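Local coordinates for protein glycosyl hydrolase (Aspergillus fumigatus, PDB 2X8R) that probably cleaves bacterial peptidoglycan as a family 25 lysozyme, hydrolysing beta-1,4 linkages between N-acetylmuramic acid and N-acetylglucosamine, at residues T38-V43 and A75-K80; D121-Y126 and S131-I136. All coordinates share one frame; numbering follows the deposited sequence. Where two conformers were deposited one is given.

Contact 1: T38-V43 and A75-K80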
loop_
_atom_site.group_PDB
_atom_site.type_symbol
_atom_site.label_atom_id
_atom_site.label_comp_id
_atom_site.label_asym_id
_atom_site.label_seq_id
_atom_site.Cartn_x
_atom_site.Cartn_y
_atom_site.Cartn_z
ATOM N N THR A 38 -1.241 17.604 2.826
ATOM C CA THR A 38 -2.304 18.339 2.150
ATOM C C THR A 38 -2.666 17.862 0.743
ATOM O O THR A 38 -3.607 18.390 0.158
ATOM C CB THR A 38 -2.008 19.855 2.080
ATOM O OG1 THR A 38 -0.873 20.088 1.252
ATOM C CG2 THR A 38 -1.786 20.382 3.472
ATOM N N TYR A 39 -1.898 16.932 0.171
ATOM C CA TYR A 39 -2.138 16.573 -1.211
ATOM C C TYR A 39 -3.209 15.473 -1.291
ATOM O O TYR A 39 -3.020 14.393 -0.712
ATOM C CB TYR A 39 -0.791 16.141 -1.832
ATOM C CG TYR A 39 -0.871 15.692 -3.267
ATOM C CD1 TYR A 39 -1.442 14.444 -3.602
ATOM C CD2 TYR A 39 -0.349 16.485 -4.291
ATOM C CE1 TYR A 39 -1.555 14.047 -4.937
ATOM C CE2 TYR A 39 -0.418 16.063 -5.633
ATOM C CZ TYR A 39 -1.009 14.854 -5.928
ATOM O OH TYR A 39 -1.059 14.461 -7.242
ATOM N N LYS A 40 -4.306 15.728 -2.028
ATOM C CA LYS A 40 -5.364 14.714 -2.260
ATOM C C LYS A 40 -5.209 14.316 -3.710
ATOM O O LYS A 40 -5.231 15.200 -4.594
ATOM C CB LYS A 40 -6.799 15.267 -2.014
ATOM C CG LYS A 40 -7.049 15.633 -0.529
ATOM C CD LYS A 40 -8.402 16.352 -0.272
ATOM C CE LYS A 40 -8.393 17.059 1.112
ATOM N NZ LYS A 40 -9.764 17.268 1.686
ATOM N N ASP A 41 -5.016 13.016 -3.983
ATOM C CA ASP A 41 -4.948 12.564 -5.375
ATOM C C ASP A 41 -6.338 12.795 -6.017
ATOM O O ASP A 41 -7.378 12.275 -5.551
ATOM C CB ASP A 41 -4.538 11.092 -5.451
ATOM C CG ASP A 41 -4.377 10.617 -6.891
ATOM O OD1 ASP A 41 -5.355 10.731 -7.633
ATOM O OD2 ASP A 41 -3.267 10.159 -7.249
ATOM N N THR A 42 -6.364 13.616 -7.062
ATOM C CA THR A 42 -7.637 14.089 -7.610
ATOM C C THR A 42 -8.380 13.094 -8.496
ATOM O O THR A 42 -9.531 13.376 -8.905
ATOM C CB THR A 42 -7.442 15.403 -8.416
ATOM O OG1 THR A 42 -6.381 15.242 -9.371
ATOM C CG2 THR A 42 -7.061 16.556 -7.444
ATOM N N VAL A 43 -7.739 11.976 -8.793
ATOM C CA VAL A 43 -8.377 10.892 -9.558
ATOM C C VAL A 43 -8.824 9.790 -8.636
ATOM O O VAL A 43 -9.592 8.946 -9.056
ATOM C CB VAL A 43 -7.461 10.317 -10.678
ATOM C CG1 VAL A 43 -8.275 9.439 -11.608
ATOM C CG2 VAL A 43 -6.851 11.467 -11.467
ATOM N N ALA A 75 -1.431 9.700 8.872
ATOM C CA ALA A 75 -2.487 8.707 9.047
ATOM C C ALA A 75 -3.884 9.348 9.113
ATOM O O ALA A 75 -4.813 8.864 8.458
ATOM C CB ALA A 75 -2.237 7.819 10.260
ATOM N N LYS A 76 -4.023 10.406 9.920
ATOM C CA LYS A 76 -5.309 11.042 10.070
ATOM C C LYS A 76 -5.758 11.655 8.747
ATOM O O LYS A 76 -6.936 11.587 8.418
ATOM C CB LYS A 76 -5.244 12.151 11.119
ATOM C CG LYS A 76 -5.139 11.556 12.546
ATOM C CD LYS A 76 -5.091 12.639 13.591
ATOM C CE LYS A 76 -5.529 12.064 14.954
ATOM N NZ LYS A 76 -5.000 12.814 16.140
ATOM N N PHE A 77 -4.828 12.248 8.000
ATOM C CA PHE A 77 -5.176 12.882 6.745
ATOM C C PHE A 77 -5.638 11.816 5.733
ATOM O O PHE A 77 -6.689 11.965 5.075
ATOM C CB PHE A 77 -3.981 13.677 6.222
ATOM C CG PHE A 77 -4.197 14.299 4.869
ATOM C CD1 PHE A 77 -5.261 15.196 4.634
ATOM C CD2 PHE A 77 -3.300 14.024 3.833
ATOM C CE1 PHE A 77 -5.444 15.783 3.349
ATOM C CE2 PHE A 77 -3.453 14.615 2.560
ATOM C CZ PHE A 77 -4.532 15.506 2.313
ATOM N N PHE A 78 -4.857 10.742 5.644
ATOM C CA PHE A 78 -5.209 9.588 4.792
ATOM C C PHE A 78 -6.614 9.048 5.142
ATOM O O PHE A 78 -7.457 8.808 4.253
ATOM C CB PHE A 78 -4.094 8.537 4.962
ATOM C CG PHE A 78 -4.325 7.216 4.269
ATOM C CD1 PHE A 78 -4.605 7.139 2.898
ATOM C CD2 PHE A 78 -4.126 6.026 5.004
ATOM C CE1 PHE A 78 -4.747 5.873 2.263
ATOM C CE2 PHE A 78 -4.231 4.772 4.403
ATOM C CZ PHE A 78 -4.511 4.691 3.017
ATOM N N LEU A 79 -6.860 8.848 6.434
ATOM C CA LEU A 79 -8.146 8.306 6.906
ATOM C C LEU A 79 -9.360 9.148 6.539
ATOM O O LEU A 79 -10.460 8.595 6.328
ATOM C CB LEU A 79 -8.117 8.116 8.428
ATOM C CG LEU A 79 -7.257 6.920 8.829
ATOM C CD1 LEU A 79 -6.837 7.045 10.262
ATOM C CD2 LEU A 79 -8.089 5.664 8.608
ATOM N N LYS A 80 -9.163 10.459 6.450
ATOM C CA LYS A 80 -10.287 11.362 6.113
ATOM C C LYS A 80 -10.498 11.487 4.597
ATOM O O LYS A 80 -11.432 12.164 4.145
ATOM C CB LYS A 80 -9.986 12.742 6.665
ATOM C CG LYS A 80 -10.165 12.867 8.164
ATOM C CD LYS A 80 -9.664 14.250 8.544
ATOM C CE LYS A 80 -9.760 14.529 10.026
ATOM N NZ LYS A 80 -8.770 13.681 10.804
#
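F77 reaches from its helix to the backbone of T38 and Y39 and the side chain of K40, and carries the whole helical side of this contact. With CG anti to the backbone N (chi1 176°), the benzyl group leaves the helix toward the edge strand and presents the far end of its ring. CE2 comes to 3.3 Å from the carbonyl O of Y39, which lies near the ring plane, so the oxygen meets the C-H rim where the ring is slightly positive. CZ reaches the backbone carbon C of T38 at 3.4 Å, approaching at a slant. K40 is the one side chain of 38-43 that meets the ring: its extended chain crosses F77 at an angle, with CG 3.8 Å from CZ and CE 3.9 Å from CE1. K40 NZ hydrogen-bonds N81 OD1, just past the end of helix 71-79, while the methylenes remain against the phenyl. The side chains of T38 and Y39 leave their backbone away from the helix. F77 also touches T34 of strand 26-35, the antiparallel partner of strand 39-40, and L79 of helix 71-79 packs on helix 112-130.

Contact 2: D121-Y126 and S131-I136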
loop_
_atom_site.group_PDB
_atom_site.type_symbol
_atom_site.label_atom_id
_atom_site.label_comp_id
_atom_site.label_asym_id
_atom_site.label_seq_id
_atom_site.Cartn_x
_atom_site.Cartn_y
_atom_site.Cartn_z
ATOM N N ASP A 121 4.282 5.500 14.441
ATOM C CA ASP A 121 3.237 6.483 14.683
ATOM C C ASP A 121 2.098 6.404 13.630
ATOM O O ASP A 121 0.923 6.480 13.994
ATOM C CB ASP A 121 3.818 7.874 14.743
ATOM C CG ASP A 121 4.604 8.131 16.069
ATOM O OD1 ASP A 121 4.574 7.252 16.952
ATOM O OD2 ASP A 121 5.200 9.217 16.249
ATOM N N PHE A 122 2.473 6.303 12.352
ATOM C CA PHE A 122 1.478 6.115 11.290
ATOM C C PHE A 122 0.644 4.842 11.502
ATOM O O PHE A 122 -0.598 4.885 11.503
ATOM C CB PHE A 122 2.146 6.053 9.904
ATOM C CG PHE A 122 1.144 6.065 8.767
ATOM C CD1 PHE A 122 0.443 4.904 8.403
ATOM C CD2 PHE A 122 0.861 7.274 8.108
ATOM C CE1 PHE A 122 -0.500 4.931 7.356
ATOM C CE2 PHE A 122 -0.074 7.326 7.068
ATOM C CZ PHE A 122 -0.788 6.119 6.702
ATOM N N VAL A 123 1.319 3.708 11.653
ATOM C CA VAL A 123 0.578 2.453 11.683
ATOM C C VAL A 123 -0.260 2.313 12.947
ATOM O O VAL A 123 -1.390 1.809 12.906
ATOM C CB VAL A 123 1.459 1.183 11.388
ATOM C CG1 VAL A 123 2.293 1.391 10.140
ATOM C CG2 VAL A 123 2.350 0.822 12.587
ATOM N N ASN A 124 0.246 2.828 14.060
ATOM C CA ASN A 124 -0.569 2.775 15.279
ATOM C C ASN A 124 -1.819 3.638 15.177
ATOM O O ASN A 124 -2.884 3.228 15.633
ATOM C CB ASN A 124 0.281 3.201 16.461
ATOM C CG ASN A 124 1.308 2.155 16.818
ATOM O OD1 ASN A 124 1.205 1.001 16.399
ATOM N ND2 ASN A 124 2.295 2.540 17.600
ATOM N N GLU A 125 -1.685 4.849 14.625
ATOM C CA GLU A 125 -2.854 5.707 14.414
ATOM C C GLU A 125 -3.873 5.013 13.514
ATOM O O GLU A 125 -5.100 5.059 13.775
ATOM C CB GLU A 125 -2.483 7.112 13.900
ATOM C CG GLU A 125 -3.711 8.021 13.642
ATOM C CD GLU A 125 -4.488 8.421 14.915
ATOM O OE1 GLU A 125 -3.940 8.417 16.025
ATOM O OE2 GLU A 125 -5.667 8.758 14.787
ATOM N N TYR A 126 -3.370 4.371 12.449
ATOM C CA TYR A 126 -4.237 3.715 11.492
ATOM C C TYR A 126 -5.028 2.603 12.196
ATOM O O TYR A 126 -6.237 2.477 12.034
ATOM C CB TYR A 126 -3.478 3.190 10.263
ATOM C CG TYR A 126 -4.440 2.774 9.191
ATOM C CD1 TYR A 126 -4.882 3.677 8.193
ATOM C CD2 TYR A 126 -4.966 1.488 9.203
ATOM C CE1 TYR A 126 -5.827 3.267 7.219
ATOM C CE2 TYR A 126 -5.919 1.088 8.239
ATOM C CZ TYR A 126 -6.326 1.991 7.266
ATOM O OH TYR A 126 -7.276 1.636 6.347
ATOM N N SER A 131 -9.201 -0.419 13.546
ATOM C CA SER A 131 -9.015 -1.766 14.111
ATOM C C SER A 131 -8.162 -2.688 13.236
ATOM O O SER A 131 -7.922 -3.869 13.590
ATOM C CB SER A 131 -10.340 -2.448 14.524
ATOM O OG SER A 131 -11.014 -3.028 13.421
ATOM N N ARG A 132 -7.672 -2.143 12.127
ATOM C CA ARG A 132 -6.798 -2.891 11.200
ATOM C C ARG A 132 -5.397 -2.312 11.188
ATOM O O ARG A 132 -5.228 -1.065 11.234
ATOM C CB ARG A 132 -7.395 -2.858 9.777
ATOM C CG ARG A 132 -8.743 -3.652 9.614
ATOM C CD ARG A 132 -8.671 -5.099 10.115
ATOM N NE ARG A 132 -7.649 -5.781 9.345
ATOM C CZ ARG A 132 -7.797 -6.243 8.112
ATOM N NH1 ARG A 132 -8.970 -6.155 7.487
ATOM N NH2 ARG A 132 -6.748 -6.764 7.498
ATOM N N TRP A 133 -4.395 -3.214 11.143
ATOM C CA TRP A 133 -3.037 -2.787 10.833
ATOM C C TRP A 133 -3.017 -2.467 9.341
ATOM O O TRP A 133 -3.478 -3.280 8.521
ATOM C CB TRP A 133 -1.979 -3.883 11.171
ATOM C CG TRP A 133 -1.975 -4.157 12.637
ATOM C CD1 TRP A 133 -2.513 -5.245 13.265
ATOM C CD2 TRP A 133 -1.516 -3.270 13.681
ATOM N NE1 TRP A 133 -2.398 -5.100 14.640
ATOM C CE2 TRP A 133 -1.799 -3.900 14.916
ATOM C CE3 TRP A 133 -0.930 -1.995 13.690
ATOM C CZ2 TRP A 133 -1.485 -3.314 16.142
ATOM C CZ3 TRP A 133 -0.620 -1.405 14.935
ATOM C CH2 TRP A 133 -0.881 -2.081 16.123
ATOM N N PRO A 134 -2.440 -1.312 8.960
ATOM C CA PRO A 134 -2.334 -1.030 7.523
ATOM C C PRO A 134 -1.287 -1.913 6.834
ATOM O O PRO A 134 -0.384 -2.422 7.511
ATOM C CB PRO A 134 -1.849 0.421 7.481
ATOM C CG PRO A 134 -1.126 0.627 8.787
ATOM C CD PRO A 134 -1.788 -0.272 9.801
ATOM N N MET A 135 -1.368 -2.062 5.501
ATOM C CA MET A 135 -0.283 -2.741 4.766
ATOM C C MET A 135 0.905 -1.781 4.655
ATOM O O MET A 135 0.686 -0.548 4.674
ATOM C CB MET A 135 -0.744 -3.176 3.383
ATOM C CG MET A 135 -2.114 -3.815 3.485
ATOM S SD MET A 135 -2.530 -4.823 2.015
ATOM C CE MET A 135 -2.834 -3.491 0.901
ATOM N N ILE A 136 2.128 -2.308 4.656
ATOM C CA ILE A 136 3.312 -1.481 4.452
ATOM C C ILE A 136 3.892 -1.872 3.097
ATOM O O ILE A 136 4.200 -3.062 2.858
ATOM C CB ILE A 136 4.373 -1.663 5.587
ATOM C CG1 ILE A 136 3.841 -1.022 6.900
ATOM C CG2 ILE A 136 5.768 -1.124 5.147
ATOM C CD1 ILE A 136 4.773 -1.248 8.140
#
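V123 and Y126 of helix 112-130 close over P134 at the entry to strand 135-138, within the beta-alpha-beta unit 95-97, 112-130, 135-138 of this TIM-barrel-like fold. Apolar packing is centred on the proline. CB of V123 lies 3.7 Å from CG of P134, the two side chains crossing at about a right angle, and V123 CG1 extends the patch to CD1 of I136 at 4.1 Å. A CH-pi contact joins the proline to the tyrosine: CB of P134 sits over one ring face of Y126, 4.1 Å from the centroid and 27° off the normal. CG of Y126 is anti to the backbone N (chi1 -169°), which lays the ring alongside the proline. Its hydroxyl is fixed beyond the contact by G83 O and G94 N. Polar atoms meet the rims of both aromatic rings, without hydrogen bonds between the segments. The carbonyl O of R132 lies in the plane of the Y126 ring, 3.3 Å from CD2. On the more exposed side, W133, stacked on H127, offers its six-membered edge to N124: OD1 lies in the indole plane, 3.4 Å from CZ3, with the amide turned 67° from the ring.

Overall arrangement
Contact 2 is the more buried, its centre about 11 Å from that of the chain, whereas contact 1 lies about 14 Å out and touches through mostly exposed residues. Both reach the same curled sheet, but at different places: contact 1 joins helix 71-79 to the short edge strand 39-40, while contact 2 ties helix 112-130 to strand 135-138, the next strand of its own unit. Neither has a hydrogen bond between its segments. At the surface a single aromatic ring meets backbone and lysine methylenes with its far end; deeper in, V123 and Y126 pack on a proline, with a CH-pi contact over the tyrosine face. The two helices join the contacts directly, with F78 and L79 packing against Y126 and A75 against F122.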